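Local atomic coordinates of computational Design of Enzyme (Synthetic construct, PDB entry 3TP4), a protein that was engineered to carry an activated serine catalytic triad in a glycosyl hydrolase family 26 TIM-barrel scaffold, probably to present a nucleophilic serine. Residues F34-T40 with T52-V56; A65-T71 with G106-A112; R171-N176 with F280-G284. All coordinates share one frame; numbering follows the deposited sequence.

Contact 1: F34-T40 with T52-V56; sequences FGHHGTT and TTSDV
With CG of His36 and OG1 of Thr39 each anti to the backbone N (chi1 -174° and -165°), and OG of Ser54 likewise extended, three polar side chains converge where strand 32-37 of the TIM barrel passes into its loop and helix 55-60 begins. The distances define a short hydrogen-bonded chain. His36 ND1 lies 2.8 Å from Thr39 OG1, which sits in the imidazole plane at its edge, and Thr39 OG1 is hydrogen-bonded in turn to Ser54 OG at 2.7 Å. Ser54 occupies the N-cap position, its OG accepting from Val56 N at the first turn of the helix. The Ser54 hydroxyl thus joins the loop to the capped helix start, beside a water that links Thr39 O to Asp55 N.

Val56 is the apolar counterpart, burying 59 Å² here. Its CG2, anti to the carbonyl carbon, comes within 3.4 Å of His36 ND1. The same methyl lies at the edge of the Phe34 ring, 4.0 Å from CE2, and CG1 also comes near CE2. Thr40 sets CB and CG2 each 3.4 Å from Thr53 O. The Asp55 carboxylate turns instead to Leu44, Thr45 and Asn324. A CA-H...O contact adds to the closure, Thr40 CA reaching Thr53 O at 3.0 Å with an angle of 146° at the hydrogen.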
loop_
_atom_site.group_PDB
_atom_site.type_symbol
_atom_site.label_atom_id
_atom_site.label_comp_id
_atom_site.label_asym_id
_atom_site.label_seq_id
_atom_site.Cartn_x
_atom_site.Cartn_y
_atom_site.Cartn_z
ATOM N N PHE A 34 -8.143 -7.049 -13.381
ATOM C CA PHE A 34 -6.972 -6.497 -14.047
ATOM C C PHE A 34 -6.862 -4.997 -13.780
ATOM O O PHE A 34 -7.827 -4.254 -13.951
ATOM C CB PHE A 34 -7.017 -6.725 -15.564
ATOM C CG PHE A 34 -5.939 -5.979 -16.293
ATOM C CD1 PHE A 34 -4.615 -6.389 -16.191
ATOM C CD2 PHE A 34 -6.240 -4.836 -17.035
ATOM C CE1 PHE A 34 -3.610 -5.696 -16.852
ATOM C CE2 PHE A 34 -5.245 -4.133 -17.701
ATOM C CZ PHE A 34 -3.936 -4.560 -17.621
ATOM N N GLY A 35 -5.680 -4.563 -13.365
ATOM C CA GLY A 35 -5.433 -3.152 -13.103
ATOM C C GLY A 35 -4.340 -2.575 -13.984
ATOM O O GLY A 35 -3.455 -3.295 -14.461
ATOM N N HIS A 36 -4.408 -1.266 -14.209
ATOM C CA HIS A 36 -3.418 -0.584 -15.028
ATOM C C HIS A 36 -3.136 0.788 -14.433
ATOM O O HIS A 36 -4.060 1.511 -14.049
ATOM C CB HIS A 36 -3.919 -0.450 -16.470
ATOM C CG HIS A 36 -2.900 0.104 -17.421
ATOM N ND1 HIS A 36 -3.229 0.982 -18.431
ATOM C CD2 HIS A 36 -1.567 -0.111 -17.528
ATOM C CE1 HIS A 36 -2.142 1.296 -19.112
ATOM N NE2 HIS A 36 -1.120 0.646 -18.587
ATOM N N HIS A 37 -1.854 1.124 -14.353
ATOM C CA HIS A 37 -1.396 2.368 -13.729
ATOM C C HIS A 37 -1.528 3.555 -14.682
ATOM O O HIS A 37 -1.098 3.483 -15.842
ATOM C CB HIS A 37 0.057 2.213 -13.278
ATOM C CG HIS A 37 0.440 3.122 -12.152
ATOM N ND1 HIS A 37 0.101 2.868 -10.841
ATOM C CD2 HIS A 37 1.130 4.288 -12.143
ATOM C CE1 HIS A 37 0.565 3.838 -10.071
ATOM N NE2 HIS A 37 1.195 4.711 -10.837
ATOM N N GLY A 38 -2.136 4.631 -14.191
ATOM C CA GLY A 38 -2.337 5.843 -14.969
ATOM C C GLY A 38 -3.060 5.540 -16.264
ATOM O O GLY A 38 -2.675 6.011 -17.338
ATOM N N THR A 39 -4.121 4.749 -16.170
ATOM C CA THR A 39 -4.661 4.118 -17.365
ATOM C C THR A 39 -5.387 5.106 -18.270
ATOM O O THR A 39 -5.420 4.918 -19.482
ATOM C CB THR A 39 -5.555 2.905 -17.039
ATOM O OG1 THR A 39 -5.754 2.133 -18.228
ATOM C CG2 THR A 39 -6.905 3.347 -16.483
ATOM N N THR A 40 -5.959 6.153 -17.675
ATOM C CA THR A 40 -6.629 7.200 -18.437
ATOM C C THR A 40 -5.812 8.492 -18.498
ATOM O O THR A 40 -6.307 9.515 -18.965
ATOM C CB THR A 40 -8.038 7.539 -17.886
ATOM O OG1 THR A 40 -7.947 7.924 -16.507
ATOM C CG2 THR A 40 -8.993 6.353 -18.026
ATOM N N THR A 52 -10.717 10.049 -19.517
ATOM C CA THR A 52 -11.862 9.289 -20.016
ATOM C C THR A 52 -11.504 8.220 -21.057
ATOM O O THR A 52 -12.376 7.462 -21.484
ATOM C CB THR A 52 -12.953 10.211 -20.615
ATOM O OG1 THR A 52 -12.502 10.729 -21.875
ATOM C CG2 THR A 52 -13.272 11.371 -19.646
ATOM N N THR A 53 -10.241 8.156 -21.468
ATOM C CA THR A 53 -9.835 7.171 -22.466
ATOM C C THR A 53 -8.592 6.418 -22.012
ATOM O O THR A 53 -7.841 6.919 -21.181
ATOM C CB THR A 53 -9.557 7.823 -23.833
ATOM O OG1 THR A 53 -8.493 8.779 -23.696
ATOM C CG2 THR A 53 -10.819 8.515 -24.369
ATOM N N SER A 54 -8.374 5.230 -22.580
ATOM C CA SER A 54 -7.313 4.318 -22.134
ATOM C C SER A 54 -6.851 3.368 -23.243
ATOM O O SER A 54 -7.670 2.881 -24.021
ATOM C CB SER A 54 -7.830 3.490 -20.957
ATOM O OG SER A 54 -6.945 2.430 -20.638
ATOM N N ASP A 55 -5.552 3.088 -23.310
ATOM C CA ASP A 55 -5.048 2.056 -24.215
ATOM C C ASP A 55 -5.721 0.709 -23.945
ATOM O O ASP A 55 -5.876 -0.107 -24.847
ATOM C CB ASP A 55 -3.542 1.852 -24.051
ATOM C CG ASP A 55 -2.726 2.999 -24.620
ATOM O OD1 ASP A 55 -3.304 3.844 -25.325
ATOM O OD2 ASP A 55 -1.508 3.043 -24.360
ATOM N N VAL A 56 -6.078 0.469 -22.690
ATOM C CA VAL A 56 -6.702 -0.791 -22.314
ATOM C C VAL A 56 -8.073 -0.908 -22.961
ATOM O O VAL A 56 -8.430 -1.953 -23.488
ATOM C CB VAL A 56 -6.852 -0.928 -20.794
ATOM C CG1 VAL A 56 -7.620 -2.206 -20.466
ATOM C CG2 VAL A 56 -5.492 -0.944 -20.133
HETATM O O HOH W 1 -3.686 3.942 -21.258
HETATM O O HOH W 2 -7.939 9.968 -21.314
#

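Contact 2: A65-T71 with G106-A112; sequences AVFGWST and GVNTVGA
Trp69 faces Val110 and Asn108 across two parallel strands, and its side chain can be traced outward. CB starts 3.9 Å from Thr109 O; chi1 of -45° sets CG anti to the carbonyl carbon, and CD1 then passes 3.5 Å from that same Thr109 oxygen, with CG2 of Val110 approaching obliquely. At NE1 the indole meets its polar partner: Asn108 OD1 accepts at 2.9 Å with an N-H...O angle of 172°. The donor lies in the carbonyl plane on a lone pair, and the oxygen is only 4° out of the ring plane. Ring and amide planes are also nearly coplanar, and the bond should restrain rotation of both. Farther round, CE2 is 3.9 Å from Asn108 OD1, and Phe67 C lies over one indole face, offset toward the rim. Asn108 ND2 makes a weak bond to Ile98 O of helix 87-104, and Phe94 of that helix meets the indole edge-to-face.

Beneath this, the backbones pair in parallel register from Val66 with Val107 to Ser70 with Gly111. Six main-chain bonds alternate direction. On the face bearing Val66 and Ser70, Thr109 CG2 presses on Gly68 CA at 3.4 Å, tighter than usual van der Waals contact. Strand 66-70, helix 87-104 and strand 107-113 form a beta-alpha-beta unit of the TIM barrel, with Ser70, hydrogen-bonded to His37, in the position expected of the designed triad's serine.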
loop_
_atom_site.group_PDB
_atom_site.type_symbol
_atom_site.label_atom_id
_atom_site.label_comp_id
_atom_site.label_asym_id
_atom_site.label_seq_id
_atom_site.Cartn_x
_atom_site.Cartn_y
_atom_site.Cartn_z
ATOM N N ALA A 65 -10.451 -3.118 -14.461
ATOM C CA ALA A 65 -11.279 -3.119 -13.251
ATOM C C ALA A 65 -10.602 -2.304 -12.156
ATOM O O ALA A 65 -11.270 -1.765 -11.270
ATOM C CB ALA A 65 -11.532 -4.554 -12.762
ATOM N N VAL A 66 -9.274 -2.223 -12.212
ATOM C CA VAL A 66 -8.527 -1.437 -11.230
ATOM C C VAL A 66 -7.757 -0.301 -11.921
ATOM O O VAL A 66 -7.032 -0.533 -12.882
ATOM C CB VAL A 66 -7.578 -2.321 -10.396
ATOM C CG1 VAL A 66 -6.512 -1.464 -9.715
ATOM C CG2 VAL A 66 -8.378 -3.153 -9.350
ATOM N N PHE A 67 -7.952 0.925 -11.443
ATOM C CA PHE A 67 -7.243 2.097 -11.958
ATOM C C PHE A 67 -6.182 2.471 -10.935
ATOM O O PHE A 67 -6.514 2.869 -9.813
ATOM C CB PHE A 67 -8.213 3.287 -12.102
ATOM C CG PHE A 67 -9.193 3.172 -13.263
ATOM C CD1 PHE A 67 -10.076 2.105 -13.351
ATOM C CD2 PHE A 67 -9.263 4.168 -14.230
ATOM C CE1 PHE A 67 -10.995 2.016 -14.403
ATOM C CE2 PHE A 67 -10.182 4.085 -15.285
ATOM C CZ PHE A 67 -11.042 3.012 -15.369
ATOM N N GLY A 68 -4.909 2.347 -11.298
ATOM C CA GLY A 68 -3.836 2.683 -10.374
ATOM C C GLY A 68 -3.304 4.096 -10.599
ATOM O O GLY A 68 -3.342 4.601 -11.718
ATOM N N TRP A 69 -2.806 4.722 -9.533
ATOM C CA TRP A 69 -2.275 6.083 -9.579
ATOM C C TRP A 69 -1.151 6.252 -8.558
ATOM O O TRP A 69 -1.119 5.553 -7.549
ATOM C CB TRP A 69 -3.348 7.085 -9.198
ATOM C CG TRP A 69 -4.661 6.890 -9.799
ATOM C CD1 TRP A 69 -5.763 6.369 -9.199
ATOM C CD2 TRP A 69 -5.059 7.271 -11.116
ATOM N NE1 TRP A 69 -6.822 6.386 -10.064
ATOM C CE2 TRP A 69 -6.417 6.940 -11.250
ATOM C CE3 TRP A 69 -4.392 7.856 -12.199
ATOM C CZ2 TRP A 69 -7.129 7.165 -12.431
ATOM C CZ3 TRP A 69 -5.099 8.083 -13.370
ATOM C CH2 TRP A 69 -6.450 7.736 -13.479
ATOM N N SER A 70 -0.239 7.187 -8.809
ATOM C CA SER A 70 0.826 7.483 -7.842
ATOM C C SER A 70 0.568 8.827 -7.168
ATOM O O SER A 70 0.035 9.731 -7.799
ATOM C CB SER A 70 2.186 7.527 -8.537
ATOM O OG SER A 70 2.524 6.261 -9.072
ATOM N N THR A 71 0.944 8.966 -5.895
ATOM C CA THR A 71 0.800 10.258 -5.219
ATOM C C THR A 71 1.690 11.307 -5.876
ATOM O O THR A 71 1.507 12.504 -5.689
ATOM C CB THR A 71 1.139 10.174 -3.734
ATOM O OG1 THR A 71 2.470 9.665 -3.578
ATOM C CG2 THR A 71 0.141 9.271 -3.012
ATOM N N GLY A 106 -14.652 1.343 -12.284
ATOM C CA GLY A 106 -13.408 0.768 -11.797
ATOM C C GLY A 106 -13.178 0.966 -10.304
ATOM O O GLY A 106 -13.881 1.749 -9.656
ATOM N N VAL A 107 -12.190 0.246 -9.767
ATOM C CA VAL A 107 -11.738 0.401 -8.381
ATOM C C VAL A 107 -10.405 1.160 -8.379
ATOM O O VAL A 107 -9.520 0.887 -9.187
ATOM C CB VAL A 107 -11.562 -0.980 -7.682
ATOM C CG1 VAL A 107 -10.898 -0.833 -6.298
ATOM C CG2 VAL A 107 -12.912 -1.692 -7.555
ATOM N N ASN A 108 -10.268 2.124 -7.481
ATOM C CA ASN A 108 -9.086 2.972 -7.466
ATOM C C ASN A 108 -8.039 2.529 -6.452
ATOM O O ASN A 108 -8.361 2.246 -5.293
ATOM C CB ASN A 108 -9.475 4.434 -7.182
ATOM C CG ASN A 108 -10.135 5.109 -8.378
ATOM O OD1 ASN A 108 -9.454 5.576 -9.293
ATOM N ND2 ASN A 108 -11.463 5.176 -8.367
ATOM N N THR A 109 -6.787 2.482 -6.887
ATOM C CA THR A 109 -5.680 2.305 -5.959
ATOM C C THR A 109 -4.666 3.436 -6.128
ATOM O O THR A 109 -4.367 3.856 -7.250
ATOM C CB THR A 109 -4.988 0.950 -6.139
ATOM O OG1 THR A 109 -3.965 0.812 -5.142
ATOM C CG2 THR A 109 -4.355 0.855 -7.518
ATOM N N VAL A 110 -4.162 3.932 -4.999
ATOM C CA VAL A 110 -3.219 5.042 -4.967
ATOM C C VAL A 110 -2.020 4.631 -4.129
ATOM O O VAL A 110 -2.167 4.223 -2.970
ATOM C CB VAL A 110 -3.850 6.302 -4.340
ATOM C CG1 VAL A 110 -2.768 7.334 -4.027
ATOM C CG2 VAL A 110 -4.958 6.888 -5.252
ATOM N N GLY A 111 -0.832 4.726 -4.715
ATOM C CA GLY A 111 0.382 4.280 -4.047
ATOM C C GLY A 111 1.339 5.441 -3.843
ATOM O O GLY A 111 1.404 6.342 -4.670
ATOM N N ALA A 112 2.061 5.436 -2.730
ATOM C CA ALA A 112 3.094 6.437 -2.484
ATOM C C ALA A 112 4.449 5.748 -2.544
ATOM O O ALA A 112 4.783 4.947 -1.666
ATOM C CB ALA A 112 2.890 7.095 -1.116
#

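Contact 3: R171-N176 with F280-G284; sequences RPWHEN and FTRFG
Arg282 and Arg171 bury most of this contact, 79 and 54 Å², with Thr281 and Asn176 following at 27 and 26 Å². The Arg282 chain is extended at chi2 but bends at chi3 (81°), which swings its guanidinium toward residues 174-176, just after the corner at Trp173. There NH1 gives a hydrogen bond to Asn176 OD1, 2.9 Å long but weak, since the N-H...O angle is only 130°; the amide and guanidinium planes stand 76° apart. Water does much of the remaining work. One molecule, in plane at the guanidinium edge, accepts from Arg282 NH1 at 2.7 Å and also bonds His174 ND1 and Glu175 O; a second joins Arg282 NH2 to Asn176 O. The His174 ring stands nearly perpendicular to the guanidinium, with NH1 near the imidazole plane. The other amide atom of Asn176, ND2, is held by Glu115.

Arg171 lies fully extended from CG to NE, and this carries its NH1 to 3.6 Å from Thr281 OG1 and 3.7 Å from Arg282 CD. Its guanidinium meets Arg282 CG in plane at its edge, while His174 CG sits 3.5 Å above one face, offset toward the rim. A salt bridge from NH2 to Asp246 probably offsets part of its charge, and Thr281 OG1 also bonds Asp246, so that one carboxylate serves both sides. The backbones themselves stay well apart, Arg171 CA lying 9.7 Å from Thr281 CA. Long side chains bridging non-adjacent strands in this way, from the C-terminal half of strand 168-174 to the weakly bonded strand beginning about 282, belong to the interior of a TIM barrel.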
loop_
_atom_site.group_PDB
_atom_site.type_symbol
_atom_site.label_atom_id
_atom_site.label_comp_id
_atom_site.label_asym_id
_atom_site.label_seq_id
_atom_site.Cartn_x
_atom_site.Cartn_y
_atom_site.Cartn_z
ATOM N N ARG A 171 -1.723 2.585 -0.719
ATOM C CA ARG A 171 -0.532 1.794 -0.460
ATOM C C ARG A 171 0.635 2.703 -0.110
ATOM O O ARG A 171 1.349 3.183 -0.999
ATOM C CB ARG A 171 -0.165 0.958 -1.686
ATOM C CG ARG A 171 1.077 0.113 -1.473
ATOM C CD ARG A 171 1.432 -0.695 -2.716
ATOM N NE ARG A 171 2.542 -1.602 -2.437
ATOM C CZ ARG A 171 3.093 -2.413 -3.334
ATOM N NH1 ARG A 171 2.631 -2.447 -4.586
ATOM N NH2 ARG A 171 4.106 -3.187 -2.970
ATOM N N PRO A 172 0.847 2.935 1.192
ATOM C CA PRO A 172 1.872 3.907 1.605
ATOM C C PRO A 172 3.300 3.347 1.684
ATOM O O PRO A 172 3.564 2.408 2.436
ATOM C CB PRO A 172 1.389 4.351 2.990
ATOM C CG PRO A 172 0.628 3.187 3.517
ATOM C CD PRO A 172 0.020 2.469 2.322
ATOM N N TRP A 173 4.202 3.941 0.903
ATOM C CA TRP A 173 5.650 3.704 0.984
ATOM C C TRP A 173 6.103 2.353 0.445
ATOM O O TRP A 173 6.400 1.427 1.214
ATOM C CB TRP A 173 6.161 3.931 2.414
ATOM C CG TRP A 173 5.559 5.152 3.048
ATOM C CD1 TRP A 173 4.907 5.216 4.247
ATOM C CD2 TRP A 173 5.526 6.478 2.501
ATOM N NE1 TRP A 173 4.472 6.501 4.478
ATOM C CE2 TRP A 173 4.848 7.297 3.429
ATOM C CE3 TRP A 173 6.020 7.056 1.327
ATOM C CZ2 TRP A 173 4.647 8.664 3.217
ATOM C CZ3 TRP A 173 5.803 8.412 1.106
ATOM C CH2 TRP A 173 5.129 9.201 2.050
ATOM N N HIS A 174 6.157 2.245 -0.883
ATOM C CA HIS A 174 6.643 1.037 -1.537
ATOM C C HIS A 174 7.712 1.399 -2.585
ATOM O O HIS A 174 7.729 2.508 -3.116
ATOM C CB HIS A 174 5.482 0.256 -2.180
ATOM C CG HIS A 174 4.775 1.021 -3.256
ATOM N ND1 HIS A 174 4.927 0.734 -4.596
ATOM C CD2 HIS A 174 3.947 2.091 -3.191
ATOM C CE1 HIS A 174 4.202 1.580 -5.311
ATOM N NE2 HIS A 174 3.604 2.416 -4.482
ATOM N N GLU A 175 8.594 0.444 -2.857
ATOM C CA GLU A 175 9.752 0.630 -3.727
ATOM C C GLU A 175 9.368 0.508 -5.188
ATOM O O GLU A 175 8.757 -0.481 -5.586
ATOM C CB GLU A 175 10.794 -0.436 -3.382
ATOM C CG GLU A 175 12.026 -0.468 -4.282
ATOM C CD GLU A 175 12.751 0.870 -4.349
ATOM O OE1 GLU A 175 13.583 1.148 -3.464
ATOM O OE2 GLU A 175 12.479 1.646 -5.282
ATOM N N ASN A 176 9.750 1.492 -5.998
ATOM C CA ASN A 176 9.428 1.454 -7.423
ATOM C C ASN A 176 10.466 0.798 -8.339
ATOM O O ASN A 176 10.210 0.602 -9.517
ATOM C CB ASN A 176 9.046 2.839 -7.936
ATOM C CG ASN A 176 7.616 3.205 -7.588
ATOM O OD1 ASN A 176 6.680 2.443 -7.865
ATOM N ND2 ASN A 176 7.438 4.359 -6.962
ATOM N N PHE A 280 -2.272 -9.603 -6.104
ATOM C CA PHE A 280 -1.020 -9.575 -6.869
ATOM C C PHE A 280 -0.769 -8.107 -7.265
ATOM O O PHE A 280 -0.952 -7.713 -8.418
ATOM C CB PHE A 280 -1.177 -10.481 -8.105
ATOM C CG PHE A 280 0.109 -10.754 -8.869
ATOM C CD1 PHE A 280 1.318 -10.170 -8.499
ATOM C CD2 PHE A 280 0.085 -11.588 -9.989
ATOM C CE1 PHE A 280 2.499 -10.420 -9.238
ATOM C CE2 PHE A 280 1.244 -11.845 -10.732
ATOM C CZ PHE A 280 2.450 -11.269 -10.362
ATOM N N THR A 281 -0.361 -7.295 -6.292
ATOM C CA THR A 281 -0.406 -5.838 -6.445
ATOM C C THR A 281 0.302 -5.311 -7.681
ATOM O O THR A 281 -0.171 -4.371 -8.312
ATOM C CB THR A 281 0.093 -5.090 -5.173
ATOM O OG1 THR A 281 1.266 -5.733 -4.647
ATOM C CG2 THR A 281 -1.010 -5.076 -4.119
ATOM N N ARG A 282 1.435 -5.902 -8.031
ATOM C CA ARG A 282 2.134 -5.467 -9.228
ATOM C C ARG A 282 2.666 -6.633 -10.035
ATOM O O ARG A 282 3.336 -7.526 -9.500
ATOM C CB ARG A 282 3.278 -4.520 -8.862
ATOM C CG ARG A 282 2.823 -3.208 -8.275
ATOM C CD ARG A 282 4.022 -2.294 -8.041
ATOM N NE ARG A 282 4.439 -1.611 -9.268
ATOM C CZ ARG A 282 5.403 -0.693 -9.310
ATOM N NH1 ARG A 282 6.055 -0.361 -8.197
ATOM N NH2 ARG A 282 5.716 -0.104 -10.453
ATOM N N PHE A 283 2.359 -6.619 -11.326
ATOM C CA PHE A 283 2.861 -7.629 -12.242
ATOM C C PHE A 283 3.163 -6.985 -13.585
ATOM O O PHE A 283 2.571 -5.962 -13.937
ATOM C CB PHE A 283 1.848 -8.770 -12.410
ATOM C CG PHE A 283 0.841 -8.552 -13.521
ATOM C CD1 PHE A 283 -0.240 -7.697 -13.347
ATOM C CD2 PHE A 283 0.971 -9.216 -14.730
ATOM C CE1 PHE A 283 -1.181 -7.519 -14.355
ATOM C CE2 PHE A 283 0.043 -9.032 -15.754
ATOM C CZ PHE A 283 -1.036 -8.183 -15.567
ATOM N N GLY A 284 4.063 -7.593 -14.351
ATOM C CA GLY A 284 4.344 -7.092 -15.689
ATOM C C GLY A 284 5.605 -7.689 -16.294
ATOM O O GLY A 284 6.352 -8.389 -15.613
HETATM O O HOH W 3 6.185 -1.605 -5.762
HETATM O O HOH W 4 8.239 1.037 -11.174
#

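Overall arrangement
From the N terminus, contact 1 closes the short loop after strand 32-37, bringing the start of helix 55-60 back to it. Contact 2 follows, pairing strands 66-70 and 107-113 around the excursion through helix 87-104. Contact 3 closes the longest loop, 103 residues, across the barrel. The three are in series, neither nested nor crossing. One curled sheet unites them: Gly38 N binds Gly68 O between contacts 1 and 2, and Val110 O receives Arg171 N between contacts 2 and 3. Phe34 packs on Phe283 between contacts 1 and 3. His37 and Ser70 meet where contacts 1 and 2 join, and with Glu320 probably form the designed triad.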